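Long-range contact in PrgB (Enterococcus faecalis, PDB 6EVU), which promotes cell aggregation, biofilm formation and conjugation by binding and compacting DNA: residues L186-L200 against G270-F282. Residues are numbered along the deposited sequence; the frame is centred on the assembly and turned at random.
Sequences LPDKDSPFAYALSSL and GSGVGLANGRISF
Three antiparallel hydrogen-bonded pairs, F193 with A276, Y195 with G274 and L197 with G272, join strands 193-197 and 272-276 through reciprocal backbone hydrogen bonds. Beyond the last pair, L200 N continues the line with a bond of 2.9 Å to G270 O. G274 O, which accepts from Y195 N, also receives a CA-H...O contact from A194 CA at 3.2 Å.

The aromatic and aliphatic packing is gathered around Y195. Its chi1 of 48° sets the ring between its own backbone N and carbonyl carbon and swings it across the neighbouring strand, where G274 CA sits over the ring centre at 3.7 Å from the centroid. The lack of a side chain at G274 lets the ring lie this close. I280 CG2 covers the opposite face, displaced toward the rim, and A276 CB meets the ring edge 4.1 Å from Y195 CE1. The F282 ring is inclined 27° to that of Y195 and slid so far aside that the two barely overlap, touching through F282 CD1 and Y195 CE2 at 3.6 Å; L197 CD2 lies over one F282 face. F193 CD2 reaches I280 CG1 at 3.8 Å.

Among polar groups, Y195 OH is hydrogen-bonded to N221, and a water lies 2.9 Å from D188 O and 2.7 Å from N277 OD1, bridging the 188-191 turn and the strand end.

Strand 272-276, central in a three-stranded antiparallel sheet, turns at N277-R279 into strand 280-287 of the large sheet, so the Y195 ring fills the interface between the small sheet and strand 280-287 in the beta-rich GbpC-type adhesin domain of the antigen I/II family.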
loop_
_atom_site.group_PDB
_atom_site.type_symbol
_atom_site.label_atom_id
_atom_site.label_comp_id
_atom_site.label_asym_id
_atom_site.label_seq_id
_atom_site.Cartn_x
_atom_site.Cartn_y
_atom_site.Cartn_z
ATOM N N LEU A 186 -9.197 -5.876 18.577
ATOM C CA LEU A 186 -10.229 -5.761 17.559
ATOM C C LEU A 186 -11.222 -4.648 17.933
ATOM O O LEU A 186 -11.344 -4.289 19.121
ATOM C CB LEU A 186 -10.945 -7.102 17.380
ATOM C CG LEU A 186 -9.939 -8.105 16.805
ATOM C CD1 LEU A 186 -10.466 -9.521 16.947
ATOM C CD2 LEU A 186 -9.540 -7.758 15.340
ATOM N N PRO A 187 -11.899 -4.030 16.947
ATOM C CA PRO A 187 -12.721 -2.862 17.268
ATOM C C PRO A 187 -14.021 -3.205 17.987
ATOM O O PRO A 187 -14.626 -4.266 17.778
ATOM C CB PRO A 187 -12.995 -2.221 15.905
ATOM C CG PRO A 187 -12.691 -3.240 14.883
ATOM C CD PRO A 187 -11.640 -4.146 15.488
ATOM N N ASP A 188 -14.439 -2.276 18.857
ATOM C CA ASP A 188 -15.780 -2.313 19.420
ATOM C C ASP A 188 -16.805 -2.024 18.349
ATOM O O ASP A 188 -16.525 -1.319 17.377
ATOM C CB ASP A 188 -15.971 -1.253 20.512
ATOM C CG ASP A 188 -15.147 -1.518 21.741
ATOM O OD1 ASP A 188 -14.736 -2.671 21.993
ATOM O OD2 ASP A 188 -14.926 -0.537 22.479
ATOM N N LYS A 189 -18.030 -2.503 18.603
ATOM C CA LYS A 189 -19.125 -2.423 17.636
ATOM C C LYS A 189 -19.252 -1.041 17.000
ATOM O O LYS A 189 -19.317 -0.919 15.768
ATOM C CB LYS A 189 -20.436 -2.809 18.316
ATOM C CG LYS A 189 -21.669 -2.425 17.519
ATOM C CD LYS A 189 -22.925 -3.083 18.088
ATOM C CE LYS A 189 -24.177 -2.360 17.607
ATOM N NZ LYS A 189 -24.195 -2.196 16.121
ATOM N N ASP A 190 -19.275 0.012 17.808
ATOM C CA ASP A 190 -19.552 1.332 17.260
ATOM C C ASP A 190 -18.299 2.178 17.100
ATOM O O ASP A 190 -18.390 3.386 16.899
ATOM C CB ASP A 190 -20.619 2.044 18.105
ATOM C CG ASP A 190 -22.025 1.447 17.888
ATOM O OD1 ASP A 190 -22.442 1.320 16.709
ATOM O OD2 ASP A 190 -22.705 1.083 18.881
ATOM N N SER A 191 -17.122 1.556 17.067
ATOM C CA SER A 191 -15.868 2.298 16.960
ATOM C C SER A 191 -14.942 1.547 16.018
ATOM O O SER A 191 -13.886 1.037 16.420
ATOM C CB SER A 191 -15.250 2.502 18.343
ATOM O OG SER A 191 -16.158 3.245 19.180
ATOM N N PRO A 192 -15.312 1.469 14.731
ATOM C CA PRO A 192 -14.485 0.759 13.756
ATOM C C PRO A 192 -13.089 1.347 13.638
ATOM O O PRO A 192 -12.836 2.504 13.977
ATOM C CB PRO A 192 -15.262 0.931 12.444
ATOM C CG PRO A 192 -16.101 2.170 12.638
ATOM C CD PRO A 192 -16.463 2.149 14.103
ATOM N N PHE A 193 -12.172 0.498 13.191
ATOM C CA PHE A 193 -10.842 0.948 12.786
ATOM C C PHE A 193 -10.961 1.777 11.524
ATOM O O PHE A 193 -11.726 1.435 10.609
ATOM C CB PHE A 193 -9.940 -0.238 12.449
ATOM C CG PHE A 193 -9.488 -1.035 13.615
ATOM C CD1 PHE A 193 -9.559 -0.551 14.918
ATOM C CD2 PHE A 193 -8.978 -2.306 13.410
ATOM C CE1 PHE A 193 -9.078 -1.341 15.988
ATOM C CE2 PHE A 193 -8.501 -3.065 14.473
ATOM C CZ PHE A 193 -8.559 -2.624 15.727
ATOM N N ALA A 194 -10.181 2.842 11.450
ATOM C CA ALA A 194 -10.070 3.612 10.223
ATOM C C ALA A 194 -8.600 3.713 9.830
ATOM O O ALA A 194 -7.734 4.041 10.658
ATOM C CB ALA A 194 -10.710 5.003 10.374
ATOM N N TYR A 195 -8.327 3.489 8.557
ATOM C CA TYR A 195 -6.959 3.548 8.074
ATOM C C TYR A 195 -6.919 4.259 6.736
ATOM O O TYR A 195 -7.921 4.318 6.018
ATOM C CB TYR A 195 -6.330 2.164 7.922
ATOM C CG TYR A 195 -7.144 1.088 7.190
ATOM C CD1 TYR A 195 -8.147 0.360 7.830
ATOM C CD2 TYR A 195 -6.862 0.794 5.869
ATOM C CE1 TYR A 195 -8.874 -0.664 7.105
ATOM C CE2 TYR A 195 -7.521 -0.210 5.163
ATOM C CZ TYR A 195 -8.520 -0.922 5.782
ATOM O OH TYR A 195 -9.147 -1.910 5.081
ATOM N N ALA A 196 -5.766 4.856 6.446
ATOM C CA ALA A 196 -5.609 5.659 5.249
ATOM C C ALA A 196 -5.257 4.780 4.054
ATOM O O ALA A 196 -4.529 3.786 4.167
ATOM C CB ALA A 196 -4.501 6.682 5.448
ATOM N N LEU A 197 -5.726 5.180 2.883
ATOM C CA LEU A 197 -5.279 4.578 1.634
ATOM C C LEU A 197 -4.846 5.821 0.879
ATOM O O LEU A 197 -5.694 6.595 0.408
ATOM C CB LEU A 197 -6.385 3.804 0.921
ATOM C CG LEU A 197 -6.976 2.775 1.892
ATOM C CD1 LEU A 197 -8.346 2.365 1.475
ATOM C CD2 LEU A 197 -6.018 1.625 1.997
ATOM N N SER A 198 -3.543 6.056 0.827
ATOM C CA SER A 198 -2.996 7.317 0.364
ATOM C C SER A 198 -2.063 7.125 -0.815
ATOM O O SER A 198 -1.714 5.997 -1.190
ATOM C CB SER A 198 -2.246 8.039 1.490
ATOM O OG SER A 198 -3.195 8.456 2.463
ATOM N N SER A 199 -1.709 8.270 -1.398
ATOM C CA SER A 199 -0.676 8.338 -2.410
ATOM C C SER A 199 -0.971 7.362 -3.550
ATOM O O SER A 199 -0.103 6.578 -3.998
ATOM C CB SER A 199 0.682 8.063 -1.765
ATOM O OG SER A 199 1.749 8.458 -2.596
ATOM N N LEU A 200 -2.230 7.293 -3.992
ATOM C CA LEU A 200 -2.533 6.337 -5.071
ATOM C C LEU A 200 -2.466 7.116 -6.380
ATOM O O LEU A 200 -3.475 7.597 -6.906
ATOM C CB LEU A 200 -3.873 5.626 -4.874
ATOM C CG LEU A 200 -3.977 4.842 -3.560
ATOM C CD1 LEU A 200 -5.397 4.335 -3.325
ATOM C CD2 LEU A 200 -2.975 3.681 -3.620
ATOM N N GLY A 270 -5.333 11.778 -4.081
ATOM C CA GLY A 270 -5.088 10.366 -4.313
ATOM C C GLY A 270 -5.353 9.464 -3.127
ATOM O O GLY A 270 -4.654 8.454 -2.966
ATOM N N SER A 271 -6.405 9.731 -2.350
ATOM C CA SER A 271 -6.660 8.975 -1.130
ATOM C C SER A 271 -8.084 8.450 -1.051
ATOM O O SER A 271 -9.011 8.896 -1.760
ATOM C CB SER A 271 -6.358 9.801 0.113
ATOM O OG SER A 271 -5.065 10.352 0.012
ATOM N N GLY A 272 -8.233 7.482 -0.157
ATOM C CA GLY A 272 -9.519 7.011 0.311
ATOM C C GLY A 272 -9.367 6.671 1.779
ATOM O O GLY A 272 -8.289 6.839 2.357
ATOM N N VAL A 273 -10.435 6.143 2.355
ATOM C CA VAL A 273 -10.423 5.696 3.740
ATOM C C VAL A 273 -10.843 4.232 3.793
ATOM O O VAL A 273 -11.806 3.839 3.121
ATOM C CB VAL A 273 -11.346 6.563 4.607
ATOM C CG1 VAL A 273 -11.322 6.072 6.029
ATOM C CG2 VAL A 273 -10.886 8.026 4.489
ATOM N N GLY A 274 -10.089 3.429 4.540
ATOM C CA GLY A 274 -10.488 2.076 4.883
ATOM C C GLY A 274 -11.145 2.034 6.254
ATOM O O GLY A 274 -10.670 2.669 7.207
ATOM N N LEU A 275 -12.273 1.325 6.329
ATOM C CA LEU A 275 -13.039 1.157 7.567
ATOM C C LEU A 275 -13.154 -0.332 7.854
ATOM O O LEU A 275 -13.466 -1.116 6.946
ATOM C CB LEU A 275 -14.447 1.808 7.490
ATOM C CG LEU A 275 -14.332 3.329 7.673
ATOM C CD1 LEU A 275 -15.552 4.110 7.169
ATOM C CD2 LEU A 275 -14.018 3.655 9.111
ATOM N N ALA A 276 -12.854 -0.738 9.087
ATOM C CA ALA A 276 -12.883 -2.158 9.436
ATOM C C ALA A 276 -13.659 -2.360 10.739
ATOM O O ALA A 276 -13.238 -1.881 11.796
ATOM C CB ALA A 276 -11.473 -2.747 9.560
ATOM N N ASN A 277 -14.777 -3.098 10.672
ATOM C CA ASN A 277 -15.449 -3.571 11.884
ATOM C C ASN A 277 -14.890 -4.921 12.331
ATOM O O ASN A 277 -15.623 -5.785 12.789
ATOM C CB ASN A 277 -16.969 -3.652 11.666
ATOM C CG ASN A 277 -17.584 -2.311 11.282
ATOM O OD1 ASN A 277 -17.722 -1.416 12.125
ATOM N ND2 ASN A 277 -17.970 -2.168 10.013
ATOM N N GLY A 278 -13.600 -5.141 12.130
ATOM C CA GLY A 278 -12.964 -6.423 12.386
ATOM C C GLY A 278 -11.488 -6.257 12.056
ATOM O O GLY A 278 -11.008 -5.133 11.921
ATOM N N ARG A 279 -10.768 -7.382 11.937
ATOM C CA ARG A 279 -9.369 -7.371 11.523
ATOM C C ARG A 279 -9.195 -6.672 10.174
ATOM O O ARG A 279 -9.942 -6.936 9.215
ATOM C CB ARG A 279 -8.866 -8.832 11.443
ATOM C CG ARG A 279 -7.310 -8.934 11.282
ATOM C CD ARG A 279 -6.847 -10.407 11.320
ATOM N NE ARG A 279 -7.103 -11.049 12.615
ATOM C CZ ARG A 279 -7.659 -12.231 12.793
ATOM N NH1 ARG A 279 -8.092 -12.964 11.755
ATOM N NH2 ARG A 279 -7.802 -12.680 14.031
ATOM N N ILE A 280 -8.211 -5.784 10.104
ATOM C CA ILE A 280 -7.874 -5.082 8.864
ATOM C C ILE A 280 -7.332 -6.051 7.828
ATOM O O ILE A 280 -6.379 -6.794 8.089
ATOM C CB ILE A 280 -6.826 -3.995 9.137
ATOM C CG1 ILE A 280 -7.473 -2.881 9.978
ATOM C CG2 ILE A 280 -6.244 -3.453 7.817
ATOM C CD1 ILE A 280 -6.461 -1.788 10.346
ATOM N N SER A 281 -7.855 -5.974 6.620
ATOM C CA SER A 281 -7.321 -6.831 5.545
ATOM C C SER A 281 -7.794 -6.286 4.209
ATOM O O SER A 281 -8.975 -5.973 4.069
ATOM C CB SER A 281 -7.805 -8.251 5.713
ATOM O OG SER A 281 -7.177 -9.113 4.751
ATOM N N PHE A 282 -6.889 -6.121 3.259
ATOM C CA PHE A 282 -7.247 -5.524 1.971
ATOM C C PHE A 282 -6.083 -5.807 1.034
ATOM O O PHE A 282 -5.038 -6.323 1.463
ATOM C CB PHE A 282 -7.505 -4.017 2.093
ATOM C CG PHE A 282 -6.292 -3.253 2.558
ATOM C CD1 PHE A 282 -5.963 -3.178 3.897
ATOM C CD2 PHE A 282 -5.458 -2.632 1.607
ATOM C CE1 PHE A 282 -4.806 -2.535 4.321
ATOM C CE2 PHE A 282 -4.298 -1.963 2.000
ATOM C CZ PHE A 282 -3.960 -1.922 3.365
HETATM O O HOH W 1 -16.460 -1.691 14.536
HETATM O O HOH W 2 -6.513 8.777 3.448
#